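Local coordinates for membrane-bound lysozyme inhibitor of C-type lysozyme (Pseudomonas aeruginosa, PDB 3F6Z), which specifically inhibits C-type lysozymes as an outer-membrane lipoprotein of the MliC family, at residues Ala14-Ser20 and Val33-Gly39; Val21-Asn27 and Val96-Arg101; Arg29-Val33 and Val45-Ser49; Thr53-Ser57 and Ala68-Trp74. One frame throughout, in Å; residues are numbered along the deposited sequence.

Contact 1. Residues Ala14-Ser20 and Val33-Gly39; sequences AKLDTRS and VQYLNKG
D17 and N37 stand side by side on one face of the strand pair, their side chains pointing the same way with carboxylate and amide planes only 25° apart. Two acceptors face each other here, OD2 of D17 and OD1 of N37 at 4.1 Å, and a water donating to both joins them. Below them the backbones form a hydrogen-bonded antiparallel pair, D17 N to N37 O at 2.9 Å. R19 and Y35 repeat that pairing on the same face, where Y35 N reaches R19 O at 2.8 Å in an almost straight bond. V33 CG1 lies over one face of the Y35 ring, near its rim, while the hydroxyl goes to Y23 and W74.

The reverse face carries L16, T18, L36 and K38. L16 crosses K38 at about a right angle and sets its CD1 3.9 Å from CB of K38. The lysine chain runs out extended and then bends at its last torsion (chi4 65°), bringing NZ back to A14 O at 2.5 Å, in the carbonyl plane. It also bonds to G12 O and forms a salt bridge with D6 of the second subunit. Further along, T18 CG2 packs on Q34 NE2 at 3.8 Å. This is the classic two-residue alternation of an antiparallel beta hairpin, here formed by strands 16-25 and 30-38 of the MliC barrel.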
# COMPACT_ATOMS: atom_id res chain seq x y z
N ALA B 14 14.88 18.04 9.69
CA ALA B 14 15.62 16.86 10.12
C ALA B 14 16.78 16.61 9.18
O ALA B 14 16.76 17.01 8.02
CB ALA B 14 14.70 15.64 10.15
N LYS B 15 17.82 15.96 9.70
CA LYS B 15 19.00 15.65 8.91
C LYS B 15 18.66 14.64 7.82
O LYS B 15 17.93 13.68 8.06
CB LYS B 15 20.08 15.07 9.82
CG LYS B 15 21.37 14.67 9.11
CD LYS B 15 22.02 15.85 8.40
CE LYS B 15 22.29 17.00 9.36
NZ LYS B 15 22.86 18.18 8.65
N LEU B 16 19.17 14.88 6.61
CA LEU B 16 18.94 13.98 5.49
C LEU B 16 20.08 13.00 5.33
O LEU B 16 21.25 13.38 5.37
CB LEU B 16 18.77 14.77 4.18
CG LEU B 16 18.79 13.90 2.92
CD1 LEU B 16 17.64 12.91 2.97
CD2 LEU B 16 18.71 14.76 1.67
N ASP B 17 19.74 11.73 5.14
CA ASP B 17 20.74 10.69 4.94
C ASP B 17 20.49 10.01 3.60
O ASP B 17 19.42 9.43 3.37
CB ASP B 17 20.67 9.66 6.07
CG ASP B 17 21.69 8.56 5.91
OD1 ASP B 17 22.90 8.89 5.81
OD2 ASP B 17 21.30 7.37 5.87
N THR B 18 21.48 10.07 2.72
CA THR B 18 21.35 9.49 1.39
C THR B 18 22.34 8.37 1.15
O THR B 18 23.50 8.44 1.56
CB THR B 18 21.52 10.57 0.31
OG1 THR B 18 20.49 11.56 0.45
CG2 THR B 18 21.44 9.97 -1.08
N ARG B 19 21.88 7.33 0.47
CA ARG B 19 22.73 6.18 0.20
C ARG B 19 22.32 5.44 -1.07
O ARG B 19 21.14 5.21 -1.31
CB ARG B 19 22.67 5.24 1.40
CG ARG B 19 23.47 3.98 1.27
CD ARG B 19 23.17 3.06 2.44
NE ARG B 19 23.70 1.72 2.22
CZ ARG B 19 23.26 0.64 2.86
NH1 ARG B 19 22.28 0.76 3.76
NH2 ARG B 19 23.78 -0.55 2.60
N SER B 20 23.31 5.08 -1.88
CA SER B 20 23.05 4.34 -3.11
C SER B 20 23.48 2.90 -2.91
O SER B 20 24.58 2.64 -2.41
CB SER B 20 23.84 4.94 -4.28
OG SER B 20 23.38 6.24 -4.58
N VAL B 33 19.72 1.44 -6.30
CA VAL B 33 18.63 2.13 -5.64
C VAL B 33 19.15 3.27 -4.78
O VAL B 33 20.24 3.18 -4.21
CB VAL B 33 17.84 1.15 -4.73
CG1 VAL B 33 16.85 1.92 -3.85
CG2 VAL B 33 17.12 0.11 -5.57
N GLN B 34 18.39 4.35 -4.69
CA GLN B 34 18.81 5.46 -3.85
C GLN B 34 17.85 5.55 -2.67
O GLN B 34 16.64 5.64 -2.85
CB GLN B 34 18.81 6.79 -4.61
CG GLN B 34 19.38 7.92 -3.77
CD GLN B 34 19.46 9.25 -4.50
OE1 GLN B 34 18.44 9.85 -4.84
NE2 GLN B 34 20.68 9.71 -4.75
N TYR B 35 18.41 5.50 -1.47
CA TYR B 35 17.60 5.58 -0.27
C TYR B 35 17.72 6.97 0.32
O TYR B 35 18.82 7.53 0.39
CB TYR B 35 18.05 4.52 0.74
CG TYR B 35 17.74 3.12 0.29
CD1 TYR B 35 16.43 2.65 0.25
CD2 TYR B 35 18.76 2.27 -0.15
CE1 TYR B 35 16.13 1.38 -0.22
CE2 TYR B 35 18.47 0.99 -0.63
CZ TYR B 35 17.16 0.55 -0.66
OH TYR B 35 16.85 -0.69 -1.13
N LEU B 36 16.59 7.53 0.73
CA LEU B 36 16.56 8.86 1.33
C LEU B 36 15.76 8.80 2.62
O LEU B 36 14.57 8.49 2.60
CB LEU B 36 15.95 9.89 0.38
CG LEU B 36 16.68 10.14 -0.94
CD1 LEU B 36 16.10 9.25 -2.03
CD2 LEU B 36 16.54 11.61 -1.34
N ASN B 37 16.43 9.10 3.73
CA ASN B 37 15.80 9.10 5.04
C ASN B 37 15.93 10.48 5.68
O ASN B 37 17.04 10.96 5.94
CB ASN B 37 16.47 8.05 5.94
CG ASN B 37 16.46 6.67 5.32
OD1 ASN B 37 17.51 6.02 5.22
ND2 ASN B 37 15.29 6.20 4.91
N LYS B 38 14.79 11.11 5.93
CA LYS B 38 14.76 12.43 6.53
C LYS B 38 13.54 12.56 7.44
O LYS B 38 12.42 12.74 6.97
CB LYS B 38 14.72 13.49 5.43
CG LYS B 38 14.64 14.92 5.93
CD LYS B 38 14.60 15.89 4.75
CE LYS B 38 14.32 17.33 5.20
NZ LYS B 38 15.41 17.89 6.05
N GLY B 39 13.75 12.46 8.74
CA GLY B 39 12.64 12.58 9.68
C GLY B 39 11.58 11.52 9.46
O GLY B 39 11.89 10.33 9.39
O HOH W 1 16.61 12.05 9.61
O HOH W 2 19.80 5.98 7.19

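Contact 2. Residues Val21-Asn27 and Val96-Arg101; sequences VDYKCEN and VACKER
The Y23 ring and the E100 carboxylate meet with their planes 76° apart, and the aliphatic part of the glutamate does the touching: CG of E100 sits 3.8 Å from CE1 of Y23. E100 N, K99 O and C98 CB all approach this ring obliquely, whereas W74 pairs with it edge-to-face. The same CG is pressed by V21 CG1 at 3.3 Å, so the glutamate stem packs against both residues. At the polar ends a water accepts a hydrogen bond from Y23 OH and donates one to OE2 of E100; the hydroxyl is also bonded to Y35. The N27 side chain crosses V96 at about a right angle, OD1 lying 3.9 Å from CG1.

At the centre is the disulfide of C25 and C98, SG to SG 2.0 Å, with a torsion of 93° about the S-S bond. It spans a non-hydrogen-bonded antiparallel pair. In both cysteines SG lies beside the backbone N and anti to the carbonyl carbon, which turns the two sulfurs to each other on one face. V96 CG1 covers C25 CB at 3.6 Å. K24 and K99 form the hydrogen-bonded pair next along, K99 N to K24 O at 3.0 Å, and a water links that same K24 O to K99 NZ. E26 N adds a bond to A97 O at 2.8 Å.

Strand 96-100 is thus inserted between strand 16-25 and strand 80-84, where C98 bonds to A81 through the backbone. C25 also touches F31 of strand 30-38, and the pairing closes the barrel between its first and last strands.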
# COMPACT_ATOMS: atom_id res chain seq x y z
N VAL B 21 22.63 1.96 -3.29
CA VAL B 21 22.95 0.55 -3.11
C VAL B 21 22.74 -0.23 -4.40
O VAL B 21 21.71 -0.08 -5.07
CB VAL B 21 22.10 -0.07 -1.97
CG1 VAL B 21 22.50 -1.52 -1.74
CG2 VAL B 21 22.26 0.74 -0.69
N ASP B 22 23.71 -1.06 -4.76
CA ASP B 22 23.62 -1.87 -5.96
C ASP B 22 23.06 -3.23 -5.61
O ASP B 22 23.42 -3.81 -4.59
CB ASP B 22 24.99 -2.04 -6.62
CG ASP B 22 25.74 -0.73 -6.75
OD1 ASP B 22 25.16 0.25 -7.24
OD2 ASP B 22 26.93 -0.69 -6.36
N TYR B 23 22.17 -3.74 -6.46
CA TYR B 23 21.54 -5.04 -6.24
C TYR B 23 21.63 -5.91 -7.48
O TYR B 23 21.96 -5.45 -8.57
CB TYR B 23 20.04 -4.89 -5.93
CG TYR B 23 19.68 -4.28 -4.59
CD1 TYR B 23 19.36 -5.09 -3.50
CD2 TYR B 23 19.66 -2.90 -4.42
CE1 TYR B 23 19.01 -4.53 -2.27
CE2 TYR B 23 19.32 -2.32 -3.20
CZ TYR B 23 19.00 -3.14 -2.13
OH TYR B 23 18.71 -2.55 -0.92
N LYS B 24 21.31 -7.18 -7.28
CA LYS B 24 21.27 -8.16 -8.34
C LYS B 24 20.13 -9.06 -7.91
O LYS B 24 20.11 -9.54 -6.78
CB LYS B 24 22.57 -8.96 -8.43
CG LYS B 24 22.50 -10.06 -9.50
CD LYS B 24 23.87 -10.57 -9.86
CE LYS B 24 23.79 -11.59 -10.98
NZ LYS B 24 25.14 -11.97 -11.46
N CYS B 25 19.17 -9.26 -8.80
CA CYS B 25 18.01 -10.08 -8.48
C CYS B 25 18.07 -11.44 -9.15
O CYS B 25 18.88 -11.68 -10.04
CB CYS B 25 16.73 -9.34 -8.89
SG CYS B 25 16.65 -7.64 -8.21
N GLU B 26 17.19 -12.32 -8.69
CA GLU B 26 17.11 -13.69 -9.19
C GLU B 26 16.73 -13.84 -10.67
O GLU B 26 16.69 -14.96 -11.18
CB GLU B 26 16.09 -14.47 -8.35
CG GLU B 26 16.23 -15.96 -8.48
CD GLU B 26 15.04 -16.69 -7.92
OE1 GLU B 26 14.57 -16.33 -6.82
OE2 GLU B 26 14.58 -17.64 -8.59
N ASN B 27 16.45 -12.73 -11.35
CA ASN B 27 16.08 -12.77 -12.76
C ASN B 27 17.17 -12.20 -13.64
O ASN B 27 16.97 -11.95 -14.83
CB ASN B 27 14.75 -12.04 -12.99
CG ASN B 27 14.83 -10.56 -12.66
OD1 ASN B 27 15.60 -10.13 -11.79
ND2 ASN B 27 14.02 -9.77 -13.34
N VAL B 96 10.12 -10.94 -6.68
CA VAL B 96 11.49 -11.18 -7.13
C VAL B 96 12.47 -10.95 -5.98
O VAL B 96 12.42 -9.92 -5.31
CB VAL B 96 11.85 -10.21 -8.28
CG1 VAL B 96 13.29 -10.41 -8.71
CG2 VAL B 96 10.90 -10.44 -9.46
N ALA B 97 13.36 -11.92 -5.76
CA ALA B 97 14.35 -11.82 -4.68
C ALA B 97 15.66 -11.18 -5.14
O ALA B 97 16.24 -11.60 -6.15
CB ALA B 97 14.61 -13.20 -4.10
N CYS B 98 16.12 -10.18 -4.40
CA CYS B 98 17.35 -9.47 -4.73
C CYS B 98 18.30 -9.40 -3.54
O CYS B 98 17.87 -9.45 -2.38
CB CYS B 98 17.05 -8.03 -5.19
SG CYS B 98 15.71 -7.83 -6.41
N LYS B 99 19.58 -9.26 -3.83
CA LYS B 99 20.63 -9.17 -2.81
C LYS B 99 21.47 -7.93 -3.09
O LYS B 99 21.63 -7.53 -4.24
CB LYS B 99 21.56 -10.38 -2.90
CG LYS B 99 20.91 -11.74 -2.90
CD LYS B 99 21.85 -12.77 -3.55
CE LYS B 99 21.23 -14.16 -3.60
NZ LYS B 99 19.83 -14.15 -4.11
N GLU B 100 22.02 -7.34 -2.04
CA GLU B 100 22.89 -6.18 -2.21
C GLU B 100 24.15 -6.65 -2.94
O GLU B 100 24.69 -7.71 -2.61
CB GLU B 100 23.27 -5.58 -0.86
CG GLU B 100 22.29 -4.54 -0.36
CD GLU B 100 22.73 -3.90 0.95
OE1 GLU B 100 23.95 -3.66 1.11
OE2 GLU B 100 21.86 -3.63 1.80
N ARG B 101 24.57 -5.87 -3.94
CA ARG B 101 25.76 -6.10 -4.78
C ARG B 101 25.45 -5.81 -6.23
O ARG B 101 25.92 -4.78 -6.74
CB ARG B 101 26.28 -7.54 -4.68
CG ARG B 101 27.13 -7.84 -3.46
CD ARG B 101 28.32 -6.92 -3.34
NE ARG B 101 29.15 -7.28 -2.19
CZ ARG B 101 28.75 -7.23 -0.92
NH1 ARG B 101 27.51 -6.85 -0.62
NH2 ARG B 101 29.59 -7.57 0.05
OXT ARG B 101 24.72 -6.62 -6.85
O HOH W 3 28.25 -3.16 -6.90
O HOH W 4 19.20 -4.20 1.18
O HOH W 5 20.22 -12.79 -6.79

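Contact 3. Residues Arg29-Val33 and Val45-Ser49; sequences RKFTV and VVPVS
V33 and V46 mark the close end of this contact, CA to CA 5.2 Å, whereas R29 and S49 at the other end are 8.6 Å apart by the same measure. The two strands run antiparallel, at 165°, but splay, and no beta bridge links them within these segments. A water takes up part of the gap, donating to T32 O and, weakly, to V45 O. P47 has no N-H to offer; it turns CD to T32 O instead, at 3.4 Å.

P47 CG rests on F31 CB at 3.5 Å. The phenyl group leaves between its own backbone N and carbonyl carbon (chi1 47°), which puts the ring beside the proline; P47 O lies loosely above one face, toward the rim, while V33 CG2 comes to the ring edge in plane. The R29 chain bends at chi3 (61°) and delivers its guanidinium to P47 O, with NH2 at 2.6 Å in a fairly straight bond; NH1 adds a weak one at 3.2 Å. The oxygen lies at the edge of the guanidinium, in its plane. F31 CD1 and S49 CA cover the two opposite faces near the rim, so the planar group is sandwiched as well as bonded. Gripped by one strong and one weak N-H, the P47 carbonyl is probably polarised by the nearby charge. V33 CG2 meets V46 CG2 at 3.8 Å.

Beyond the pair, V46 packs on F56 of strand 52-59 and on W74 of strand 72-77, and F31 touches C25 of strand 16-25. The chain turns a corner at V48, so that what follows belongs to a different face or sheet.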
# COMPACT_ATOMS: atom_id res chain seq x y z
N ARG B 29 18.51 -9.26 -13.53
CA ARG B 29 18.54 -7.81 -13.41
C ARG B 29 19.57 -7.31 -12.41
O ARG B 29 19.81 -7.95 -11.38
CB ARG B 29 17.17 -7.26 -13.01
CG ARG B 29 16.09 -7.32 -14.07
CD ARG B 29 15.00 -6.33 -13.70
NE ARG B 29 15.54 -4.97 -13.66
CZ ARG B 29 15.03 -3.98 -12.94
NH1 ARG B 29 13.97 -4.17 -12.18
NH2 ARG B 29 15.60 -2.77 -12.97
N LYS B 30 20.15 -6.17 -12.72
CA LYS B 30 21.14 -5.53 -11.87
C LYS B 30 20.90 -4.03 -11.96
O LYS B 30 20.92 -3.45 -13.05
CB LYS B 30 22.56 -5.87 -12.34
CG LYS B 30 22.81 -7.35 -12.51
CD LYS B 30 24.30 -7.68 -12.57
CE LYS B 30 24.51 -9.16 -12.80
NZ LYS B 30 25.93 -9.59 -12.59
N PHE B 31 20.66 -3.40 -10.82
CA PHE B 31 20.39 -1.97 -10.78
C PHE B 31 20.86 -1.36 -9.48
O PHE B 31 21.38 -2.05 -8.61
CB PHE B 31 18.89 -1.72 -10.94
CG PHE B 31 18.04 -2.58 -10.06
CD1 PHE B 31 17.65 -3.84 -10.48
CD2 PHE B 31 17.65 -2.14 -8.80
CE1 PHE B 31 16.87 -4.67 -9.65
CE2 PHE B 31 16.88 -2.96 -7.96
CZ PHE B 31 16.49 -4.23 -8.40
N THR B 32 20.66 -0.06 -9.35
CA THR B 32 21.06 0.68 -8.17
C THR B 32 19.87 1.46 -7.62
O THR B 32 19.11 2.06 -8.38
CB THR B 32 22.18 1.69 -8.50
OG1 THR B 32 23.30 0.98 -9.03
CG2 THR B 32 22.60 2.45 -7.24
N VAL B 33 19.72 1.44 -6.30
CA VAL B 33 18.63 2.13 -5.64
C VAL B 33 19.15 3.27 -4.78
O VAL B 33 20.24 3.18 -4.21
CB VAL B 33 17.84 1.15 -4.73
CG1 VAL B 33 16.85 1.92 -3.85
CG2 VAL B 33 17.12 0.11 -5.57
N VAL B 45 14.24 5.22 -4.41
CA VAL B 45 14.07 5.47 -5.84
C VAL B 45 14.53 4.19 -6.52
O VAL B 45 15.71 3.84 -6.50
CB VAL B 45 14.92 6.69 -6.30
CG1 VAL B 45 14.64 7.01 -7.76
CG2 VAL B 45 14.60 7.90 -5.43
N VAL B 46 13.58 3.48 -7.12
CA VAL B 46 13.90 2.21 -7.73
C VAL B 46 13.57 2.06 -9.19
O VAL B 46 12.47 2.40 -9.63
CB VAL B 46 13.16 1.06 -7.01
CG1 VAL B 46 13.58 -0.27 -7.60
CG2 VAL B 46 13.41 1.11 -5.51
N PRO B 47 14.53 1.57 -9.98
CA PRO B 47 14.24 1.39 -11.40
C PRO B 47 13.61 -0.01 -11.50
O PRO B 47 14.30 -1.03 -11.52
CB PRO B 47 15.62 1.46 -12.06
CG PRO B 47 16.53 0.91 -10.98
CD PRO B 47 15.98 1.57 -9.72
N VAL B 48 12.28 -0.04 -11.53
CA VAL B 48 11.54 -1.30 -11.60
C VAL B 48 11.77 -1.96 -12.95
O VAL B 48 11.39 -3.12 -13.15
CB VAL B 48 10.03 -1.07 -11.37
CG1 VAL B 48 9.80 -0.49 -9.97
CG2 VAL B 48 9.48 -0.13 -12.42
N SER B 49 12.38 -1.22 -13.87
CA SER B 49 12.69 -1.73 -15.21
C SER B 49 13.69 -0.79 -15.88
O SER B 49 14.09 0.22 -15.30
CB SER B 49 11.42 -1.86 -16.06
OG SER B 49 10.85 -0.60 -16.36
O HOH W 6 18.32 4.80 -8.50

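Contact 4. Residues Thr53-Ser57 and Ala68-Trp74; sequences TLVFS and AAGQYIW
S57 and A68 exchange two backbone bonds, S57 N to A68 O at 3.0 Å and A68 N to S57 O at 2.9 Å, as an antiparallel hydrogen-bonded pair. Past this rung the chain leaves the ladder in a type II' turn from A69 to Y72, closed by Y72 N to A69 O at 2.8 Å; G70 takes the positive phi (52°) such a turn needs at its second position. S57 OG bonds outward to V55 O of the second subunit, and the same bond is returned.

F56 dominates the packing. A69 CB sits over the centre of its ring, 3.6 Å from the centroid and 14° off the normal, a CH-pi contact. At the ring edge Y72 CB is 3.7 Å from CE2 of F56, and L54 O also lies in the ring plane. W74 crosses F56 at about a right angle, its CB 3.8 Å from CE2, and then carries its indole away to bond NE1 to Y35 OH. L54 and Y72 also cross nearly perpendicular, CD1 of the leucine meeting CD2 of the ring at 3.8 Å. Over the centre of the tyrosine ring lies Q71 NE2.

Backbone bonds between the segments thus set the register at one end only. Those between A69 and Y72 close the turn, F56 packs on A69, Y72 and W74, and the S57 hydroxyl bonds across the subunit interface.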
# COMPACT_ATOMS: atom_id res chain seq x y z
N THR B 53 11.58 4.17 -13.56
CA THR B 53 12.17 4.32 -12.23
C THR B 53 11.16 5.05 -11.37
O THR B 53 10.74 6.17 -11.70
CB THR B 53 13.47 5.13 -12.29
OG1 THR B 53 14.44 4.39 -13.04
CG2 THR B 53 14.00 5.40 -10.90
N LEU B 54 10.78 4.42 -10.26
CA LEU B 54 9.77 4.97 -9.37
C LEU B 54 10.26 5.45 -8.02
O LEU B 54 11.18 4.88 -7.45
CB LEU B 54 8.68 3.92 -9.13
CG LEU B 54 7.98 3.34 -10.36
CD1 LEU B 54 6.92 2.35 -9.90
CD2 LEU B 54 7.36 4.45 -11.19
N VAL B 55 9.62 6.50 -7.52
CA VAL B 55 9.94 7.04 -6.21
C VAL B 55 9.00 6.32 -5.24
O VAL B 55 7.81 6.61 -5.21
CB VAL B 55 9.66 8.56 -6.12
CG1 VAL B 55 9.91 9.05 -4.68
CG2 VAL B 55 10.55 9.33 -7.11
N PHE B 56 9.54 5.37 -4.48
CA PHE B 56 8.73 4.62 -3.51
C PHE B 56 8.72 5.33 -2.16
O PHE B 56 9.72 5.91 -1.75
CB PHE B 56 9.30 3.22 -3.29
CG PHE B 56 9.15 2.29 -4.46
CD1 PHE B 56 9.81 2.55 -5.66
CD2 PHE B 56 8.39 1.13 -4.34
CE1 PHE B 56 9.72 1.66 -6.73
CE2 PHE B 56 8.28 0.22 -5.40
CZ PHE B 56 8.95 0.49 -6.60
N SER B 57 7.59 5.26 -1.46
CA SER B 57 7.49 5.87 -0.15
C SER B 57 7.36 4.76 0.90
O SER B 57 6.62 3.79 0.72
CB SER B 57 6.29 6.81 -0.08
OG SER B 57 6.20 7.39 1.21
N ALA B 68 6.30 1.57 -1.09
CA ALA B 68 5.26 1.42 -2.10
C ALA B 68 5.26 2.48 -3.19
O ALA B 68 5.59 3.64 -2.95
CB ALA B 68 3.90 1.38 -1.41
N ALA B 69 4.87 2.07 -4.39
CA ALA B 69 4.78 2.96 -5.55
C ALA B 69 4.13 2.20 -6.71
O ALA B 69 4.45 1.03 -6.94
CB ALA B 69 6.16 3.48 -5.96
N GLY B 70 3.23 2.87 -7.42
CA GLY B 70 2.57 2.24 -8.55
C GLY B 70 1.95 0.92 -8.15
O GLY B 70 1.27 0.84 -7.12
N GLN B 71 2.19 -0.12 -8.94
CA GLN B 71 1.66 -1.44 -8.60
C GLN B 71 2.73 -2.30 -7.93
O GLN B 71 2.57 -3.50 -7.75
CB GLN B 71 1.13 -2.15 -9.86
CG GLN B 71 1.52 -1.50 -11.18
CD GLN B 71 2.76 -2.11 -11.79
OE1 GLN B 71 3.14 -1.78 -12.92
NE2 GLN B 71 3.40 -3.01 -11.05
N TYR B 72 3.83 -1.66 -7.54
CA TYR B 72 4.95 -2.35 -6.91
C TYR B 72 5.12 -2.12 -5.41
O TYR B 72 4.66 -1.12 -4.85
CB TYR B 72 6.26 -1.92 -7.58
CG TYR B 72 6.40 -2.29 -9.03
CD1 TYR B 72 6.77 -3.59 -9.41
CD2 TYR B 72 6.19 -1.34 -10.03
CE1 TYR B 72 6.93 -3.93 -10.75
CE2 TYR B 72 6.34 -1.67 -11.38
CZ TYR B 72 6.71 -2.96 -11.74
OH TYR B 72 6.85 -3.28 -13.07
N ILE B 73 5.80 -3.08 -4.80
CA ILE B 73 6.15 -3.02 -3.39
C ILE B 73 7.63 -3.43 -3.36
O ILE B 73 8.01 -4.46 -3.93
CB ILE B 73 5.34 -4.02 -2.52
CG1 ILE B 73 3.86 -3.60 -2.46
CG2 ILE B 73 5.92 -4.08 -1.11
CD1 ILE B 73 3.60 -2.28 -1.72
N TRP B 74 8.46 -2.60 -2.75
CA TRP B 74 9.88 -2.88 -2.62
C TRP B 74 10.08 -3.04 -1.12
O TRP B 74 9.99 -2.07 -0.36
CB TRP B 74 10.70 -1.71 -3.17
CG TRP B 74 12.20 -1.86 -3.00
CD1 TRP B 74 13.01 -1.12 -2.19
CD2 TRP B 74 13.05 -2.78 -3.69
NE1 TRP B 74 14.32 -1.52 -2.34
CE2 TRP B 74 14.37 -2.54 -3.26
CE3 TRP B 74 12.83 -3.78 -4.65
CZ2 TRP B 74 15.47 -3.26 -3.74
CZ3 TRP B 74 13.92 -4.50 -5.13
CH2 TRP B 74 15.23 -4.24 -4.67

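In the fold
All four contacts lie on one closed antiparallel barrel. Contact 1 continues along strand 16-25 into contact 2 and shares V33 with contact 3; the centres of contacts 2 and 3 are only 9 Å apart, where C25 SG meets F31 CE1 at 3.3 Å. Y35 ties three of them together, its OH lying 2.6 Å from Y23 OH of contact 2 and 2.9 Å from W74 NE1 of contact 4. Contacts 3 and 4 join through V46 O and L54 N, 2.7 Å apart. K77, inferred to act directly in lysozyme active-site inhibition, has its side chain about 9 Å from that of E100 and about 10 Å from those of Y35 and W74; that of S63, likewise inferred, is about 11 Å from I73.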